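Local coordinates for Non-reducing end beta-L-arabinofuranosidase (Bacteroides thetaiotaomicron, PDB 5MQO), which probably acts as an aceric acidase of glycoside hydrolase family GH127, contributing to the breakdown of complex plant pectin by a gut bacterium, at residues Val298-Asp309 with Cys383-Arg394. Numbering follows the deposited sequence.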
# COMPACT_ATOMS: atom_id res chain seq x y z
N VAL A 298 -8.70 4.75 7.20
CA VAL A 298 -7.58 5.64 6.86
C VAL A 298 -6.99 6.20 8.17
O VAL A 298 -5.80 6.05 8.43
CB VAL A 298 -7.99 6.83 5.93
CG1 VAL A 298 -6.74 7.59 5.47
CG2 VAL A 298 -8.76 6.38 4.70
N ARG A 299 -7.84 6.82 8.98
CA ARG A 299 -7.42 7.37 10.27
C ARG A 299 -6.77 6.28 11.12
O ARG A 299 -5.71 6.49 11.68
CB ARG A 299 -8.60 8.02 10.99
CG ARG A 299 -9.16 9.29 10.32
CD ARG A 299 -10.09 10.11 11.22
NE ARG A 299 -11.41 10.38 10.64
CZ ARG A 299 -12.47 10.91 11.29
NH1 ARG A 299 -12.42 11.30 12.58
NH2 ARG A 299 -13.62 11.09 10.64
N ALA A 300 -7.40 5.10 11.16
CA ALA A 300 -6.89 3.95 11.89
C ALA A 300 -5.48 3.55 11.46
O ALA A 300 -4.54 3.46 12.24
CB ALA A 300 -7.81 2.77 11.66
N ASN A 301 -5.36 3.28 10.18
CA ASN A 301 -4.16 2.70 9.67
C ASN A 301 -3.02 3.71 9.73
O ASN A 301 -1.93 3.34 10.14
CB ASN A 301 -4.38 2.17 8.27
CG ASN A 301 -5.19 0.89 8.24
OD1 ASN A 301 -5.44 0.24 9.26
ND2 ASN A 301 -5.58 0.49 7.04
N TYR A 302 -3.27 4.98 9.39
CA TYR A 302 -2.25 6.04 9.52
C TYR A 302 -1.81 6.24 10.97
O TYR A 302 -0.63 6.43 11.22
CB TYR A 302 -2.67 7.37 8.86
CG TYR A 302 -2.46 7.40 7.35
CD1 TYR A 302 -1.25 7.77 6.82
CD2 TYR A 302 -3.44 7.00 6.48
CE1 TYR A 302 -1.03 7.77 5.44
CE2 TYR A 302 -3.24 7.00 5.12
CZ TYR A 302 -2.03 7.39 4.59
OH TYR A 302 -1.82 7.39 3.23
N LEU A 303 -2.75 6.15 11.92
CA LEU A 303 -2.42 6.11 13.36
C LEU A 303 -1.47 4.99 13.64
O LEU A 303 -0.42 5.22 14.21
CB LEU A 303 -3.64 5.92 14.27
CG LEU A 303 -3.44 5.55 15.76
CD1 LEU A 303 -2.70 6.61 16.52
CD2 LEU A 303 -4.77 5.32 16.46
N TYR A 304 -1.84 3.78 13.24
CA TYR A 304 -1.03 2.60 13.58
C TYR A 304 0.41 2.72 13.03
O TYR A 304 1.39 2.41 13.73
CB TYR A 304 -1.70 1.26 13.16
CG TYR A 304 -3.13 1.11 13.58
CD1 TYR A 304 -3.58 1.65 14.78
CD2 TYR A 304 -4.06 0.45 12.77
CE1 TYR A 304 -4.89 1.54 15.16
CE2 TYR A 304 -5.39 0.32 13.17
CZ TYR A 304 -5.79 0.88 14.37
OH TYR A 304 -7.08 0.80 14.81
N ALA A 305 0.50 3.21 11.80
CA ALA A 305 1.77 3.53 11.17
C ALA A 305 2.60 4.49 11.99
O ALA A 305 3.77 4.22 12.28
CB ALA A 305 1.50 4.15 9.82
N GLY A 306 1.98 5.62 12.35
CA GLY A 306 2.61 6.68 13.12
C GLY A 306 3.12 6.18 14.44
O GLY A 306 4.22 6.54 14.86
N VAL A 307 2.34 5.33 15.11
CA VAL A 307 2.76 4.75 16.38
C VAL A 307 3.99 3.84 16.24
O VAL A 307 4.87 3.84 17.11
CB VAL A 307 1.57 4.02 17.06
CG1 VAL A 307 2.00 3.17 18.25
CG2 VAL A 307 0.54 5.05 17.52
N ALA A 308 4.06 3.08 15.15
CA ALA A 308 5.20 2.24 14.86
C ALA A 308 6.43 3.07 14.67
O ALA A 308 7.50 2.72 15.14
CB ALA A 308 4.96 1.41 13.63
N ASP A 309 6.25 4.20 14.00
CA ASP A 309 7.31 5.21 13.88
C ASP A 309 7.78 5.77 15.23
O ASP A 309 8.99 5.91 15.45
CB ASP A 309 6.87 6.33 12.91
CG ASP A 309 7.30 6.06 11.49
OD1 ASP A 309 8.27 5.29 11.30
OD2 ASP A 309 6.69 6.64 10.57
N CYS A 383 -6.76 5.12 0.08
CA CYS A 383 -5.83 5.65 1.06
C CYS A 383 -5.77 4.78 2.30
O CYS A 383 -4.75 4.77 2.98
CB CYS A 383 -6.18 7.09 1.45
SG CYS A 383 -5.92 8.34 0.15
N ALA A 384 -6.85 4.08 2.62
CA ALA A 384 -6.87 3.16 3.77
C ALA A 384 -5.95 1.99 3.47
O ALA A 384 -5.30 1.45 4.38
CB ALA A 384 -8.29 2.63 4.04
N ASN A 385 -5.92 1.62 2.19
CA ASN A 385 -5.16 0.47 1.73
C ASN A 385 -3.66 0.87 1.69
O ASN A 385 -2.80 0.10 2.09
CB ASN A 385 -5.69 0.02 0.38
CG ASN A 385 -7.22 -0.05 0.32
OD1 ASN A 385 -7.89 -0.07 1.35
ND2 ASN A 385 -7.78 -0.07 -0.89
N ILE A 386 -3.38 2.10 1.29
CA ILE A 386 -2.05 2.70 1.39
C ILE A 386 -1.63 2.79 2.85
O ILE A 386 -0.45 2.69 3.16
CB ILE A 386 -2.02 4.13 0.76
CG1 ILE A 386 -2.25 4.03 -0.76
CG2 ILE A 386 -0.71 4.87 1.07
CD1 ILE A 386 -2.43 5.36 -1.46
N GLY A 387 -2.59 3.05 3.72
CA GLY A 387 -2.33 3.10 5.14
C GLY A 387 -1.86 1.77 5.68
O GLY A 387 -0.85 1.69 6.36
N ASN A 388 -2.60 0.71 5.36
CA ASN A 388 -2.22 -0.64 5.75
C ASN A 388 -0.83 -0.99 5.19
O ASN A 388 -0.04 -1.66 5.86
CB ASN A 388 -3.26 -1.64 5.25
CG ASN A 388 -3.13 -3.01 5.89
OD1 ASN A 388 -2.77 -3.17 7.07
ND2 ASN A 388 -3.47 -4.03 5.12
N MET A 389 -0.52 -0.53 3.98
CA MET A 389 0.77 -0.76 3.36
C MET A 389 1.93 -0.10 4.14
O MET A 389 2.91 -0.75 4.45
CB MET A 389 0.74 -0.22 1.94
CG MET A 389 2.05 -0.42 1.19
SD MET A 389 2.08 0.38 -0.41
CE MET A 389 3.83 0.45 -0.65
N LEU A 390 1.77 1.19 4.44
CA LEU A 390 2.72 1.96 5.20
C LEU A 390 2.82 1.51 6.68
O LEU A 390 3.89 1.54 7.25
CB LEU A 390 2.36 3.43 5.14
CG LEU A 390 2.34 4.20 3.82
CD1 LEU A 390 1.68 5.57 4.04
CD2 LEU A 390 3.72 4.40 3.23
N PHE A 391 1.71 1.09 7.29
CA PHE A 391 1.76 0.42 8.61
C PHE A 391 2.69 -0.80 8.51
O PHE A 391 3.65 -0.93 9.27
CB PHE A 391 0.35 0.03 9.10
CG PHE A 391 0.30 -0.74 10.42
CD1 PHE A 391 1.18 -0.48 11.48
CD2 PHE A 391 -0.68 -1.70 10.62
CE1 PHE A 391 1.11 -1.19 12.68
CE2 PHE A 391 -0.76 -2.41 11.83
CZ PHE A 391 0.15 -2.16 12.86
N ASN A 392 2.45 -1.64 7.51
CA ASN A 392 3.21 -2.88 7.44
C ASN A 392 4.69 -2.65 7.13
O ASN A 392 5.55 -3.44 7.51
CB ASN A 392 2.58 -3.84 6.43
CG ASN A 392 1.46 -4.63 7.03
OD1 ASN A 392 1.66 -5.74 7.50
ND2 ASN A 392 0.29 -4.04 7.04
N TRP A 393 4.97 -1.57 6.41
CA TRP A 393 6.32 -1.25 6.08
C TRP A 393 7.09 -0.86 7.34
O TRP A 393 8.19 -1.30 7.51
CB TRP A 393 6.39 -0.17 5.02
CG TRP A 393 7.79 0.10 4.63
CD1 TRP A 393 8.57 1.14 5.07
CD2 TRP A 393 8.61 -0.68 3.77
NE1 TRP A 393 9.82 1.05 4.51
CE2 TRP A 393 9.87 -0.06 3.70
CE3 TRP A 393 8.40 -1.85 3.04
CZ2 TRP A 393 10.90 -0.55 2.94
CZ3 TRP A 393 9.44 -2.35 2.26
CH2 TRP A 393 10.68 -1.70 2.23
N ARG A 394 6.49 -0.05 8.22
CA ARG A 394 7.11 0.32 9.49
C ARG A 394 7.31 -0.91 10.37
O ARG A 394 8.39 -1.10 10.97
CB ARG A 394 6.28 1.34 10.23
CG ARG A 394 6.59 2.79 9.91
CD ARG A 394 6.21 3.15 8.51
NE ARG A 394 6.35 4.57 8.25
CZ ARG A 394 6.40 5.10 7.04
NH1 ARG A 394 6.28 4.36 5.94
NH2 ARG A 394 6.55 6.41 6.92
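The ring of Phe-391 receives Tyr-304 over one face: Tyr-304 CB stands 3.6 Å from the ring centroid and almost on the normal, which identifies a CH-pi contact. Beyond CB the tyrosine ring leads off, its edge turned to the same phenylalanine in a tilted edge-to-face pair, with centroids 5.8 Å apart and planes at 56°. Phe-391 reaches this position because its CG lies anti to the backbone N (chi1 177°). The Tyr-302 ring has Gly-387 CA over the rim of one face, 4.0 Å from CE2, and Val-298 O in plane at its edge. It forms a knob in a hole bounded by Cys-383, Ile-386, Gly-387 and Leu-390, while its hydroxyl hydrogen-bonds Asn-461.

The bare backbone of Gly-387 lets Asn-301 come close, with Asn-301 CB 3.6 Å from Gly-387 C. Asn-301 ND2 then donates to Ala-384 O at 2.8 Å, in its own amide plane. That oxygen also accepts from Asn-388 N through the opposite face of its plane, so two donors grip it; Tyr-367 holds Asn-301 OD1.

Farther along, Arg-394 NE makes a nearly straight salt-bridging hydrogen bond of 3.1 Å to Asp-309 OD2; the oxygen lies in the guanidinium plane, whereas NE meets it from above the carboxylate plane. Arg-253 forms a salt bridge with Asp-309 OD1, so each carboxylate oxygen has an arginine partner, which would favour the ionised form of this buried acid.

The axes run in the same direction, 7.9 Å apart and crossing at 17°, as expected for neighbouring helices within one layer of the (alpha/alpha)6 barrel of GH127 catalytic domains.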